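Local structure of splicing factor U2AF 35 KDA subunit (Homo sapiens, 1JMT) at residues A[55-60]-A[71-76]. The protein helps select the 3' splice site in pre-mRNA splicing as the small partner of the U2AF heterodimer, seen here through its RNA recognition motif domain. The protein carries 1 engineered substitution. Numbering follows the deposited sequence.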
# COMPACT_ATOMS: atom_id res chain seq x y z
N GLU A 55 2.66 -13.95 6.40
CA GLU A 55 2.26 -15.29 5.99
C GLU A 55 1.87 -15.24 4.51
O GLU A 55 2.34 -16.04 3.71
CB GLU A 55 1.08 -15.73 6.84
CG GLU A 55 0.66 -17.17 6.68
CD GLU A 55 -0.21 -17.61 7.83
OE1 GLU A 55 0.29 -17.61 8.97
OE2 GLU A 55 -1.40 -17.94 7.60
N GLU A 56 1.02 -14.28 4.17
CA GLU A 56 0.55 -14.11 2.80
C GLU A 56 0.35 -12.63 2.51
O GLU A 56 0.01 -11.86 3.41
CB GLU A 56 -0.79 -14.79 2.58
CG GLU A 56 -0.79 -16.29 2.57
CD GLU A 56 -2.19 -16.82 2.37
OE1 GLU A 56 -2.75 -16.63 1.26
OE2 GLU A 56 -2.74 -17.41 3.32
N MET A 57 0.54 -12.25 1.26
CA MET A 57 0.34 -10.87 0.85
C MET A 57 -0.06 -10.82 -0.62
O MET A 57 0.41 -11.61 -1.43
CB MET A 57 1.61 -10.04 1.05
CG MET A 57 1.42 -8.58 0.66
SD MET A 57 2.89 -7.56 0.86
CE MET A 57 2.84 -6.61 -0.64
N ASN A 58 -0.93 -9.87 -0.95
CA ASN A 58 -1.36 -9.72 -2.33
C ASN A 58 -1.74 -8.28 -2.64
O ASN A 58 -2.27 -7.56 -1.79
CB ASN A 58 -2.56 -10.64 -2.61
CG ASN A 58 -3.02 -10.56 -4.05
OD1 ASN A 58 -2.21 -10.63 -4.99
ND2 ASN A 58 -4.33 -10.43 -4.25
N VAL A 59 -1.44 -7.86 -3.86
CA VAL A 59 -1.77 -6.52 -4.33
C VAL A 59 -2.92 -6.76 -5.30
O VAL A 59 -2.77 -7.49 -6.28
CB VAL A 59 -0.58 -5.87 -5.07
CG1 VAL A 59 -1.01 -4.54 -5.66
CG2 VAL A 59 0.59 -5.69 -4.12
N CYS A 60 -4.07 -6.17 -5.00
CA CYS A 60 -5.26 -6.36 -5.83
C CYS A 60 -5.47 -5.33 -6.91
O CYS A 60 -4.81 -4.29 -6.96
CB CYS A 60 -6.52 -6.36 -4.96
SG CYS A 60 -6.55 -7.54 -3.62
N VAL A 71 -4.11 -3.55 -0.92
CA VAL A 71 -3.05 -4.47 -0.57
C VAL A 71 -3.56 -5.20 0.66
O VAL A 71 -4.14 -4.58 1.56
CB VAL A 71 -1.73 -3.74 -0.24
CG1 VAL A 71 -0.76 -4.70 0.48
CG2 VAL A 71 -1.10 -3.25 -1.53
N TYR A 72 -3.39 -6.51 0.68
CA TYR A 72 -3.79 -7.30 1.84
C TYR A 72 -2.56 -8.01 2.33
O TYR A 72 -1.82 -8.60 1.54
CB TYR A 72 -4.87 -8.32 1.49
CG TYR A 72 -6.19 -7.68 1.17
CD1 TYR A 72 -6.50 -7.28 -0.12
CD2 TYR A 72 -7.12 -7.43 2.18
CE1 TYR A 72 -7.70 -6.65 -0.41
CE2 TYR A 72 -8.33 -6.80 1.91
CZ TYR A 72 -8.61 -6.41 0.60
OH TYR A 72 -9.79 -5.78 0.31
N VAL A 73 -2.33 -7.94 3.63
CA VAL A 73 -1.18 -8.57 4.25
C VAL A 73 -1.64 -9.44 5.40
O VAL A 73 -2.26 -8.95 6.34
CB VAL A 73 -0.20 -7.51 4.79
CG1 VAL A 73 1.05 -8.19 5.36
CG2 VAL A 73 0.16 -6.53 3.69
N LYS A 74 -1.34 -10.73 5.34
CA LYS A 74 -1.74 -11.62 6.41
C LYS A 74 -0.49 -11.89 7.24
O LYS A 74 0.45 -12.54 6.77
CB LYS A 74 -2.30 -12.93 5.85
CG LYS A 74 -2.87 -13.87 6.93
CD LYS A 74 -3.37 -15.17 6.32
CE LYS A 74 -4.10 -16.02 7.34
NZ LYS A 74 -4.68 -17.24 6.71
N PHE A 75 -0.47 -11.35 8.45
CA PHE A 75 0.66 -11.54 9.34
C PHE A 75 0.48 -12.87 10.07
O PHE A 75 -0.64 -13.32 10.30
CB PHE A 75 0.75 -10.41 10.37
CG PHE A 75 1.20 -9.10 9.79
CD1 PHE A 75 0.27 -8.14 9.38
CD2 PHE A 75 2.56 -8.81 9.65
CE1 PHE A 75 0.69 -6.92 8.84
CE2 PHE A 75 2.99 -7.60 9.11
CZ PHE A 75 2.05 -6.65 8.70
N ARG A 76 1.60 -13.49 10.42
CA ARG A 76 1.54 -14.76 11.13
C ARG A 76 0.93 -14.54 12.51
O ARG A 76 0.27 -15.42 13.06
CB ARG A 76 2.95 -15.33 11.27
CG ARG A 76 3.00 -16.66 12.00
CD ARG A 76 4.39 -17.27 11.90
NE ARG A 76 4.45 -18.58 12.55
CZ ARG A 76 5.48 -19.40 12.47
NH1 ARG A 76 6.55 -19.07 11.76
NH2 ARG A 76 5.44 -20.57 13.10
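Met57, Val59, Val71 and Val73 form the apolar side of two antiparallel strands; Met57, Val59 and Val71 meet Val43, Phe40 and Phe39 of helix 22-51. Val59 CG2 and Val71 CG2 touch at 3.9 Å. Met57 runs alongside Val73, its CG 3.9 Å from Val73 CG2; with CG anti to the backbone N (chi1 -179°) and the next torsion also extended, its chain bends only at the thioether, and CE reaches the neighbourhood of Val71 CG1. Between these pairs Asn58 and Tyr72 exchange two backbone hydrogen bonds; beyond Met57 and Val73, Lys74 N bonds to Glu56 O at 2.6 Å. Met57 CA also lies 3.2 Å from Tyr72 O, a CA-H...O contact beside the non-hydrogen-bonded Met57-Val73 pair. On the other face, Cys60 SG meets the edge of the Tyr72 ring, 3.5 Å from CD1 and 79° off the ring normal. Farther along, Lys74 stretches out fully, beside and in the same direction as Glu55 and Glu56. Its NZ forms a salt bridge to Glu55 OE2 at 3.5 Å and a long one to Glu56 OE2. A methionine in place of Lys74 would probably leave these two carboxylates without their shared positive mate, close enough to repel each other. Lys74 O is gripped twice, by Glu55 N at 2.6 Å and Glu56 N at 3.2 Å, so two residues face one: a classic beta bulge. It lies at the start of strand 54-59, an edge strand of the sheet, in the hairpin formed with strand 68-75, the second and third strands of the beta-alpha-beta-beta-alpha-beta RNA recognition motif.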